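Local coordinates for rhamnonate dehydratase (Gibberella zeae PH-1, PDB 3FXG), which probably catalyses the magnesium-dependent dehydration of L-rhamnonate to a 2-keto-3-deoxy sugar acid, as a member of the enolase superfamily, at residues 121-124 with 128-131; 151-154 with 158-161; 187-192 with 203-208; 358-361 with 366-369. All coordinates share one frame; numbering follows the deposited sequence.

Contact 1: residues 121-124 with 128-131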
loop_
_atom_site.group_PDB
_atom_site.type_symbol
_atom_site.label_atom_id
_atom_site.label_comp_id
_atom_site.label_asym_id
_atom_site.label_seq_id
_atom_site.Cartn_x
_atom_site.Cartn_y
_atom_site.Cartn_z
HETATM N N MSE A 121 -0.090 -19.721 -27.340
HETATM C CA MSE A 121 0.324 -18.551 -26.579
HETATM C C MSE A 121 1.414 -17.736 -27.258
HETATM O O MSE A 121 1.475 -16.521 -27.076
HETATM C CB MSE A 121 0.812 -18.942 -25.182
HETATM C CG MSE A 121 -0.281 -19.352 -24.222
HETATM SE SE MSE A 121 0.233 -18.988 -22.387
HETATM C CE MSE A 121 2.035 -19.686 -22.430
ATOM N N PHE A 122 2.270 -18.385 -28.042
ATOM C CA PHE A 122 3.352 -17.656 -28.688
ATOM C C PHE A 122 2.862 -16.620 -29.694
ATOM O O PHE A 122 3.614 -15.729 -30.083
ATOM C CB PHE A 122 4.370 -18.623 -29.323
ATOM C CG PHE A 122 3.872 -19.350 -30.541
ATOM C CD1 PHE A 122 4.256 -18.937 -31.816
ATOM C CD2 PHE A 122 3.057 -20.472 -30.417
ATOM C CE1 PHE A 122 3.840 -19.637 -32.948
ATOM C CE2 PHE A 122 2.634 -21.179 -31.542
ATOM C CZ PHE A 122 3.027 -20.763 -32.810
ATOM N N TYR A 123 1.598 -16.710 -30.095
ATOM C CA TYR A 123 1.046 -15.728 -31.028
ATOM C C TYR A 123 -0.383 -15.359 -30.649
ATOM O O TYR A 123 -1.071 -14.668 -31.398
ATOM C CB TYR A 123 1.094 -16.262 -32.469
ATOM C CG TYR A 123 0.102 -17.364 -32.793
ATOM C CD1 TYR A 123 -1.171 -17.067 -33.285
ATOM C CD2 TYR A 123 0.440 -18.705 -32.612
ATOM C CE1 TYR A 123 -2.082 -18.083 -33.589
ATOM C CE2 TYR A 123 -0.461 -19.728 -32.913
ATOM C CZ TYR A 123 -1.720 -19.409 -33.398
ATOM O OH TYR A 123 -2.617 -20.418 -33.678
ATOM N N GLY A 124 -0.817 -15.791 -29.469
ATOM C CA GLY A 124 -2.180 -15.514 -29.054
ATOM C C GLY A 124 -2.398 -14.813 -27.730
ATOM O O GLY A 124 -2.025 -13.649 -27.566
ATOM N N LEU A 128 -7.884 -12.430 -32.066
ATOM C CA LEU A 128 -8.297 -13.413 -33.070
ATOM C C LEU A 128 -8.056 -14.895 -32.769
ATOM O O LEU A 128 -8.966 -15.713 -32.906
ATOM C CB LEU A 128 -7.664 -13.056 -34.422
ATOM C CG LEU A 128 -8.032 -13.944 -35.614
ATOM C CD1 LEU A 128 -9.540 -13.964 -35.803
ATOM C CD2 LEU A 128 -7.347 -13.423 -36.864
ATOM N N PRO A 129 -6.831 -15.269 -32.372
ATOM C CA PRO A 129 -6.575 -16.686 -32.080
ATOM C C PRO A 129 -7.521 -17.238 -31.016
ATOM O O PRO A 129 -7.970 -18.387 -31.096
ATOM C CB PRO A 129 -5.121 -16.684 -31.605
ATOM C CG PRO A 129 -4.531 -15.514 -32.329
ATOM C CD PRO A 129 -5.610 -14.470 -32.194
ATOM N N ILE A 130 -7.824 -16.410 -30.022
ATOM C CA ILE A 130 -8.705 -16.811 -28.935
ATOM C C ILE A 130 -10.146 -16.906 -29.432
ATOM O O ILE A 130 -10.923 -17.726 -28.949
ATOM C CB ILE A 130 -8.612 -15.815 -27.754
ATOM C CG1 ILE A 130 -7.143 -15.618 -27.361
ATOM C CG2 ILE A 130 -9.392 -16.342 -26.558
ATOM C CD1 ILE A 130 -6.403 -16.919 -27.065
ATOM N N ALA A 131 -10.498 -16.063 -30.398
ATOM C CA ALA A 131 -11.836 -16.103 -30.968
ATOM C C ALA A 131 -12.011 -17.457 -31.674
ATOM O O ALA A 131 -13.084 -18.061 -31.631
ATOM C CB ALA A 131 -12.020 -14.952 -31.963
#
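The loop that links helix 109-119 to helix 128-148 is closed by Tyr-123 and Gly-124 meeting Pro-129, in the first turn of the second helix. The proline ring does most of the touching: its CG lies 3.7 Å from Tyr-123 O and 3.8 Å from Tyr-123 CE1, while Pro-129 CB is 3.9 Å from the same CE1. The two rings lie in roughly parallel but displaced planes, Pro-129 CG approaching the CD1-CE1 side obliquely. Gly-124, with no side chain, brings its CA to 4.0 Å from Pro-129 CG. The tyrosine holds CG between its backbone N and carbonyl carbon (chi1 72°), which brings one rim of its ring, CD1 and CE1, to the proline. On the other rim, Tyr-123 CD2 sits 3.3 Å above the plane of the Phe-122 ring, toward its border. The phenol oxygen is hydrogen-bonded to His-96 ND1, which ties the ring to helix 86-101. A neighbouring subunit adds backbone bonds to Tyr-123 and Leu-128, and its Leu-64 packs on Tyr-123. A proline early in a helix loses no helical N-H bond, and the contact closes the loop between consecutive helices of the N-terminal domain of mandelate racemase-like enzymes.

Contact 2: residues 151-154 with 158-161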
loop_
_atom_site.group_PDB
_atom_site.type_symbol
_atom_site.label_atom_id
_atom_site.label_comp_id
_atom_site.label_asym_id
_atom_site.label_seq_id
_atom_site.Cartn_x
_atom_site.Cartn_y
_atom_site.Cartn_z
ATOM N N PRO A 151 -30.080 -29.695 -23.382
ATOM C CA PRO A 151 -29.695 -28.322 -23.726
ATOM C C PRO A 151 -28.374 -28.072 -23.011
ATOM O O PRO A 151 -28.119 -28.673 -21.971
ATOM C CB PRO A 151 -30.821 -27.476 -23.127
ATOM C CG PRO A 151 -31.979 -28.447 -22.988
ATOM C CD PRO A 151 -31.297 -29.709 -22.552
ATOM N N VAL A 152 -27.533 -27.198 -23.552
ATOM C CA VAL A 152 -26.247 -26.919 -22.912
ATOM C C VAL A 152 -26.394 -26.424 -21.474
ATOM O O VAL A 152 -25.623 -26.817 -20.596
ATOM C CB VAL A 152 -25.426 -25.882 -23.720
ATOM C CG1 VAL A 152 -24.212 -25.416 -22.917
ATOM C CG2 VAL A 152 -24.964 -26.503 -25.029
ATOM N N TYR A 153 -27.387 -25.577 -21.219
ATOM C CA TYR A 153 -27.557 -25.047 -19.870
ATOM C C TYR A 153 -27.777 -26.139 -18.821
ATOM O O TYR A 153 -27.388 -25.979 -17.665
ATOM C CB TYR A 153 -28.685 -23.999 -19.840
ATOM C CG TYR A 153 -30.109 -24.519 -19.738
ATOM C CD1 TYR A 153 -30.711 -24.712 -18.494
ATOM C CD2 TYR A 153 -30.873 -24.755 -20.884
ATOM C CE1 TYR A 153 -32.044 -25.116 -18.388
ATOM C CE2 TYR A 153 -32.212 -25.165 -20.790
ATOM C CZ TYR A 153 -32.788 -25.338 -19.536
ATOM O OH TYR A 153 -34.111 -25.704 -19.424
ATOM N N ARG A 154 -28.375 -27.256 -19.224
ATOM C CA ARG A 154 -28.615 -28.361 -18.294
ATOM C C ARG A 154 -27.336 -29.147 -18.005
ATOM O O ARG A 154 -27.322 -30.026 -17.138
ATOM C CB ARG A 154 -29.669 -29.321 -18.860
ATOM C CG ARG A 154 -31.067 -28.746 -18.938
ATOM C CD ARG A 154 -31.625 -28.438 -17.557
ATOM N NE ARG A 154 -33.034 -28.061 -17.626
ATOM C CZ ARG A 154 -33.720 -27.526 -16.621
ATOM N NH1 ARG A 154 -33.130 -27.299 -15.453
ATOM N NH2 ARG A 154 -34.994 -27.201 -16.790
ATOM N N GLY A 158 -27.423 -26.150 -14.644
ATOM C CA GLY A 158 -28.873 -26.104 -14.637
ATOM C C GLY A 158 -29.422 -24.693 -14.739
ATOM O O GLY A 158 -28.751 -23.782 -15.220
ATOM N N ALA A 159 -30.652 -24.508 -14.280
ATOM C CA ALA A 159 -31.277 -23.197 -14.335
ATOM C C ALA A 159 -31.310 -22.542 -12.963
ATOM O O ALA A 159 -31.901 -23.081 -12.026
ATOM C CB ALA A 159 -32.699 -23.320 -14.893
ATOM N N THR A 160 -30.662 -21.388 -12.844
ATOM C CA THR A 160 -30.657 -20.656 -11.585
ATOM C C THR A 160 -31.831 -19.682 -11.603
ATOM O O THR A 160 -32.115 -19.006 -10.618
ATOM C CB THR A 160 -29.335 -19.890 -11.372
ATOM O OG1 THR A 160 -29.049 -19.084 -12.523
ATOM C CG2 THR A 160 -28.195 -20.871 -11.141
ATOM N N LYS A 161 -32.502 -19.621 -12.749
ATOM C CA LYS A 161 -33.679 -18.781 -12.940
ATOM C C LYS A 161 -34.470 -19.372 -14.098
ATOM O O LYS A 161 -33.903 -20.016 -14.981
ATOM C CB LYS A 161 -33.282 -17.333 -13.240
ATOM C CG LYS A 161 -32.254 -17.169 -14.339
ATOM C CD LYS A 161 -31.785 -15.726 -14.409
ATOM C CE LYS A 161 -30.341 -15.647 -14.863
ATOM N NZ LYS A 161 -29.453 -16.455 -13.978
#
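Gly-158 N donates to Tyr-153 O at 3.0 Å, but the N-H...O angle is only 134°, so this one hydrogen bond between residues 151-154 and 158-161 is weak. Side chains supply the rest of the first shell. The tyrosine ring comes forward with CE1 4.0 Å from Ala-159 CB, and it turns its edge to the preceding peptide, where Gly-158 O lies near the ring plane and 3.9 Å from CD1. Arg-154 starts out directed away from the other segment, yet its chain folds back at chi2 (-65°) and carries NH1 to 4.0 Å from Ala-159 CB. That bend also lays the arginine along the tyrosine: Arg-154 CG stands 3.8 Å above one ring face, and Tyr-153 CE1 lies 3.2 Å above the guanidinium plane, toward its rim.

Further out, the phenol is fixed by a hydrogen bond from its OH to Asp-381 OD1. Within its own segment, Arg-154 N bonds to Pro-151 O, rounding the backbone into a turn. Thr-160 OG1 is bonded to the carbonyls of Ile-336 and Gln-338. A neighbouring subunit closes over the arginine side: its Asn-108 OD1 accepts a hydrogen bond from Ala-159 N, its Asp-105 forms a long, weak ion pair with Arg-154 NH1, and its Arg-107 brings a like charge close to Arg-154 NE. Gly-158 combines a positive phi (82°) with an extended psi, a backbone shape that glycine adopts readily because a CB would collide with the preceding carbonyl oxygen. The whole forms the connection that, in enolase-superfamily enzymes, leads from the N-terminal domain into the first strand of the barrel, here 163-169.

Contact 3: residues 187-192 with 203-208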
loop_
_atom_site.group_PDB
_atom_site.type_symbol
_atom_site.label_atom_id
_atom_site.label_comp_id
_atom_site.label_asym_id
_atom_site.label_seq_id
_atom_site.Cartn_x
_atom_site.Cartn_y
_atom_site.Cartn_z
ATOM N N PRO A 187 -25.362 4.218 -27.803
ATOM C CA PRO A 187 -23.954 4.443 -28.134
ATOM C C PRO A 187 -23.588 5.930 -28.070
ATOM O O PRO A 187 -24.303 6.777 -28.610
ATOM C CB PRO A 187 -23.839 3.865 -29.542
ATOM C CG PRO A 187 -25.179 4.184 -30.134
ATOM C CD PRO A 187 -26.152 3.902 -29.009
ATOM N N LEU A 188 -22.487 6.238 -27.388
ATOM C CA LEU A 188 -22.012 7.614 -27.259
ATOM C C LEU A 188 -21.568 8.050 -28.650
ATOM O O LEU A 188 -20.749 7.385 -29.281
ATOM C CB LEU A 188 -20.830 7.677 -26.291
ATOM C CG LEU A 188 -20.365 9.078 -25.895
ATOM C CD1 LEU A 188 -21.378 9.691 -24.938
ATOM C CD2 LEU A 188 -18.998 8.995 -25.231
ATOM N N PRO A 189 -22.099 9.178 -29.143
ATOM C CA PRO A 189 -21.765 9.694 -30.472
ATOM C C PRO A 189 -20.407 10.341 -30.748
ATOM O O PRO A 189 -19.846 10.140 -31.826
ATOM C CB PRO A 189 -22.919 10.654 -30.757
ATOM C CG PRO A 189 -23.209 11.219 -29.405
ATOM C CD PRO A 189 -23.161 9.987 -28.516
ATOM N N PHE A 190 -19.865 11.101 -29.802
ATOM C CA PHE A 190 -18.599 11.782 -30.065
ATOM C C PHE A 190 -17.435 11.441 -29.140
ATOM O O PHE A 190 -17.621 11.208 -27.947
ATOM C CB PHE A 190 -18.860 13.288 -30.076
ATOM C CG PHE A 190 -20.040 13.671 -30.924
ATOM C CD1 PHE A 190 -19.968 13.593 -32.313
ATOM C CD2 PHE A 190 -21.252 14.019 -30.335
ATOM C CE1 PHE A 190 -21.088 13.851 -33.104
ATOM C CE2 PHE A 190 -22.378 14.277 -31.117
ATOM C CZ PHE A 190 -22.294 14.192 -32.503
ATOM N N CYS A 191 -16.233 11.419 -29.716
ATOM C CA CYS A 191 -15.014 11.091 -28.985
ATOM C C CYS A 191 -14.350 12.331 -28.381
ATOM O O CYS A 191 -14.716 13.460 -28.698
ATOM C CB CYS A 191 -14.026 10.374 -29.912
ATOM S SG CYS A 191 -13.191 11.456 -31.101
ATOM N N PRO A 192 -13.358 12.128 -27.499
ATOM C CA PRO A 192 -12.648 13.235 -26.848
ATOM C C PRO A 192 -12.017 14.257 -27.797
ATOM O O PRO A 192 -11.926 15.438 -27.469
ATOM C CB PRO A 192 -11.602 12.518 -25.996
ATOM C CG PRO A 192 -12.292 11.238 -25.636
ATOM C CD PRO A 192 -12.908 10.833 -26.955
ATOM N N VAL A 203 -23.647 15.298 -24.088
ATOM C CA VAL A 203 -24.559 15.548 -22.980
ATOM C C VAL A 203 -25.980 15.777 -23.486
ATOM O O VAL A 203 -26.936 15.214 -22.949
ATOM C CB VAL A 203 -24.109 16.776 -22.153
ATOM C CG1 VAL A 203 -25.142 17.088 -21.070
ATOM C CG2 VAL A 203 -22.748 16.505 -21.520
ATOM N N GLU A 204 -26.112 16.606 -24.518
ATOM C CA GLU A 204 -27.418 16.912 -25.099
ATOM C C GLU A 204 -28.067 15.648 -25.649
ATOM O O GLU A 204 -29.278 15.458 -25.536
ATOM C CB GLU A 204 -27.264 17.953 -26.213
ATOM C CG GLU A 204 -28.550 18.278 -26.969
ATOM C CD GLU A 204 -29.726 18.566 -26.047
ATOM O OE1 GLU A 204 -29.511 19.128 -24.951
ATOM O OE2 GLU A 204 -30.870 18.241 -26.428
ATOM N N PHE A 205 -27.245 14.793 -26.246
ATOM C CA PHE A 205 -27.697 13.528 -26.820
ATOM C C PHE A 205 -28.342 12.652 -25.750
ATOM O O PHE A 205 -29.441 12.115 -25.939
ATOM C CB PHE A 205 -26.500 12.795 -27.429
ATOM C CG PHE A 205 -26.804 11.402 -27.902
ATOM C CD1 PHE A 205 -27.495 11.189 -29.090
ATOM C CD2 PHE A 205 -26.369 10.299 -27.172
ATOM C CE1 PHE A 205 -27.743 9.895 -29.551
ATOM C CE2 PHE A 205 -26.610 9.003 -27.622
ATOM C CZ PHE A 205 -27.297 8.799 -28.815
ATOM N N LEU A 206 -27.643 12.504 -24.628
ATOM C CA LEU A 206 -28.133 11.694 -23.522
ATOM C C LEU A 206 -29.338 12.340 -22.844
ATOM O O LEU A 206 -30.259 11.648 -22.412
ATOM C CB LEU A 206 -27.004 11.462 -22.506
ATOM C CG LEU A 206 -25.811 10.656 -23.040
ATOM C CD1 LEU A 206 -24.731 10.545 -21.966
ATOM C CD2 LEU A 206 -26.277 9.265 -23.473
ATOM N N ARG A 207 -29.339 13.666 -22.760
ATOM C CA ARG A 207 -30.450 14.383 -22.140
ATOM C C ARG A 207 -31.731 14.138 -22.933
ATOM O O ARG A 207 -32.805 13.954 -22.358
ATOM C CB ARG A 207 -30.168 15.885 -22.104
ATOM C CG ARG A 207 -31.221 16.685 -21.355
ATOM C CD ARG A 207 -31.276 18.122 -21.847
ATOM N NE ARG A 207 -31.765 18.200 -23.223
ATOM C CZ ARG A 207 -33.005 17.893 -23.600
ATOM N NH1 ARG A 207 -33.898 17.487 -22.704
ATOM N NH2 ARG A 207 -33.354 17.991 -24.876
ATOM N N LYS A 208 -31.606 14.138 -24.256
ATOM C CA LYS A 208 -32.744 13.925 -25.140
ATOM C C LYS A 208 -33.367 12.555 -24.897
ATOM O O LYS A 208 -34.589 12.414 -24.849
ATOM C CB LYS A 208 -32.301 14.047 -26.602
ATOM C CG LYS A 208 -33.438 13.913 -27.604
ATOM C CD LYS A 208 -32.984 14.198 -29.032
ATOM C CE LYS A 208 -32.630 15.669 -29.239
ATOM N NZ LYS A 208 -31.435 16.107 -28.459
#
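Glu-204 OE2, on the same helical turn as the Phe-205 that meets Pro-189, is gripped by two cations: Arg-207 NH2 at 2.9 Å on its syn side and Lys-208 NZ at 3.0 Å on its anti side. Arg-207 NE completes a side-on pairing with Glu-204 OE1 at 3.0 Å, nearly straight at 165° and in the guanidinium plane. These i to i+3 and i to i+4 salt bridges link successive turns of helix 195-213, and Arg-207 NH1 has a second partner in Glu-211.

The contact with the loop is of another kind. Phe-205 holds CG anti to the backbone N (chi1 173°), and its ring reaches across to Pro-189. The proline CD lies over one face, 3.9 Å from the ring centroid and 28° off the normal, a CH-pi contact whose nearest carbon pair is Pro-189 CD to Phe-205 CD2 at 3.5 Å. Obliquely to the ring, Pro-187 O comes to 3.4 Å from Phe-205 CE2. His-209 packs edge-to-face with the same phenylalanine.

The loop leaves strand 184-187 of the barrel, and helix 195-213 leads back to the parallel neighbour 219-222, a beta-alpha-beta crossover. With no hydrogen bond between the segments, the union rests on dispersion and on the polarised C-H groups beside the proline nitrogen meeting a pi face, while the charged groups brace the helix itself.

Contact 4: residues 358-361 with 366-369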
loop_
_atom_site.group_PDB
_atom_site.type_symbol
_atom_site.label_atom_id
_atom_site.label_comp_id
_atom_site.label_asym_id
_atom_site.label_seq_id
_atom_site.Cartn_x
_atom_site.Cartn_y
_atom_site.Cartn_z
ATOM N N PRO A 358 -33.031 -11.755 -35.528
ATOM C CA PRO A 358 -32.012 -12.755 -35.176
ATOM C C PRO A 358 -30.609 -12.157 -35.109
ATOM O O PRO A 358 -30.219 -11.378 -35.976
ATOM C CB PRO A 358 -32.146 -13.787 -36.292
ATOM C CG PRO A 358 -33.607 -13.725 -36.622
ATOM C CD PRO A 358 -33.876 -12.236 -36.637
ATOM N N VAL A 359 -29.851 -12.526 -34.079
ATOM C CA VAL A 359 -28.494 -12.013 -33.919
ATOM C C VAL A 359 -27.580 -12.519 -35.029
ATOM O O VAL A 359 -26.707 -11.794 -35.505
ATOM C CB VAL A 359 -27.881 -12.423 -32.556
ATOM C CG1 VAL A 359 -28.785 -11.978 -31.414
ATOM C CG2 VAL A 359 -27.663 -13.922 -32.512
ATOM N N PHE A 360 -27.786 -13.765 -35.444
ATOM C CA PHE A 360 -26.962 -14.360 -36.489
ATOM C C PHE A 360 -27.634 -14.331 -37.859
ATOM O O PHE A 360 -27.241 -15.061 -38.770
ATOM C CB PHE A 360 -26.593 -15.798 -36.107
ATOM C CG PHE A 360 -25.888 -15.911 -34.781
ATOM C CD1 PHE A 360 -24.744 -15.160 -34.518
ATOM C CD2 PHE A 360 -26.364 -16.766 -33.794
ATOM C CE1 PHE A 360 -24.084 -15.261 -33.291
ATOM C CE2 PHE A 360 -25.714 -16.875 -32.562
ATOM C CZ PHE A 360 -24.571 -16.121 -32.311
ATOM N N GLY A 361 -28.647 -13.481 -38.002
ATOM C CA GLY A 361 -29.337 -13.362 -39.276
ATOM C C GLY A 361 -30.048 -14.614 -39.753
ATOM O O GLY A 361 -30.660 -15.329 -38.960
ATOM N N ASP A 366 -34.240 -21.125 -36.270
ATOM C CA ASP A 366 -34.961 -21.115 -35.001
ATOM C C ASP A 366 -34.271 -20.421 -33.827
ATOM O O ASP A 366 -34.373 -20.880 -32.687
ATOM C CB ASP A 366 -35.280 -22.554 -34.601
ATOM C CG ASP A 366 -34.061 -23.454 -34.662
ATOM O OD1 ASP A 366 -32.939 -22.929 -34.846
ATOM O OD2 ASP A 366 -34.224 -24.685 -34.523
ATOM N N GLU A 367 -33.579 -19.321 -34.089
ATOM C CA GLU A 367 -32.908 -18.607 -33.013
ATOM C C GLU A 367 -33.967 -18.004 -32.088
ATOM O O GLU A 367 -34.878 -17.321 -32.548
ATOM C CB GLU A 367 -32.032 -17.490 -33.589
ATOM C CG GLU A 367 -31.118 -16.813 -32.577
ATOM C CD GLU A 367 -30.435 -15.576 -33.141
ATOM O OE1 GLU A 367 -29.808 -15.671 -34.220
ATOM O OE2 GLU A 367 -30.523 -14.508 -32.502
ATOM N N PRO A 368 -33.880 -18.276 -30.775
ATOM C CA PRO A 368 -34.865 -17.714 -29.845
ATOM C C PRO A 368 -34.581 -16.220 -29.694
ATOM O O PRO A 368 -33.451 -15.827 -29.411
ATOM C CB PRO A 368 -34.610 -18.498 -28.561
ATOM C CG PRO A 368 -33.134 -18.760 -28.625
ATOM C CD PRO A 368 -32.937 -19.163 -30.073
ATOM N N ILE A 369 -35.598 -15.389 -29.892
ATOM C CA ILE A 369 -35.416 -13.942 -29.805
ATOM C C ILE A 369 -36.299 -13.291 -28.743
ATOM O O ILE A 369 -37.478 -13.609 -28.623
ATOM C CB ILE A 369 -35.688 -13.290 -31.179
ATOM C CG1 ILE A 369 -34.679 -13.819 -32.199
ATOM C CG2 ILE A 369 -35.588 -11.772 -31.079
ATOM C CD1 ILE A 369 -34.986 -13.424 -33.624
HETATM O O HOH W 1 -30.484 -16.703 -36.565
#
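The Phe-360 ring carries Val-359 CG2 on one face, 3.3 Å above the plane and over its centre, while the carboxylate of Glu-367 approaches the same ring obliquely. Glu-367 OE1 is 3.6 Å from Phe-360 CD2, and the two planes stand 63° apart. What places the carboxylate is the backbone beside it. Residues 358-361 make a type I beta turn, and Glu-367 accepts the N-H groups of its two central residues: Val-359 N to OE2 at 2.6 Å, bent by little (164°), and Phe-360 N to OE1 at 3.0 Å, straighter still, on the syn lone pair. The glutamate crosses the gap as an extended chain, with CG anti to its backbone N (chi1 -171°). A water donates to both Glu-367 OE1 (2.6 Å) and Gly-361 O (2.8 Å), so OE1 is held from the turn's far end as well. Two peptide donors and a water should stabilise the charged form and fix the carboxylate's rotation.

Beside this polar grip, Ile-369 CD1 packs on the ring of Pro-358; the modelled 3.3 Å to Pro-358 CG is shorter than usual carbon contact, so its exact closeness is doubtful. Both segments belong to the long connection between strands 344-347 and 374-376. Tyr-346 of the first strand packs against Val-359, Glu-367 and Ile-369, and Pro-329, which opens helix 329-335, touches Phe-360 and Pro-368.

The four contacts show how local chemistry follows position. Contacts 1, 2 and 3 are buried, whereas contact 4 lies at the surface. Contacts 1 and 2 sit at the two ends of helix 128-148, the one at its start and the other in the loop beyond, and both are completed by neighbouring subunits; no other chain reaches contacts 3 and 4. Those two belong to the barrel domain, with centres 30 Å apart. Contacts 1 and 3 have no hydrogen bond between their segments and rely on a proline against an aromatic ring, contact 2 adds one weak backbone bond, and contact 4 depends on a carboxylate bonded to a turn.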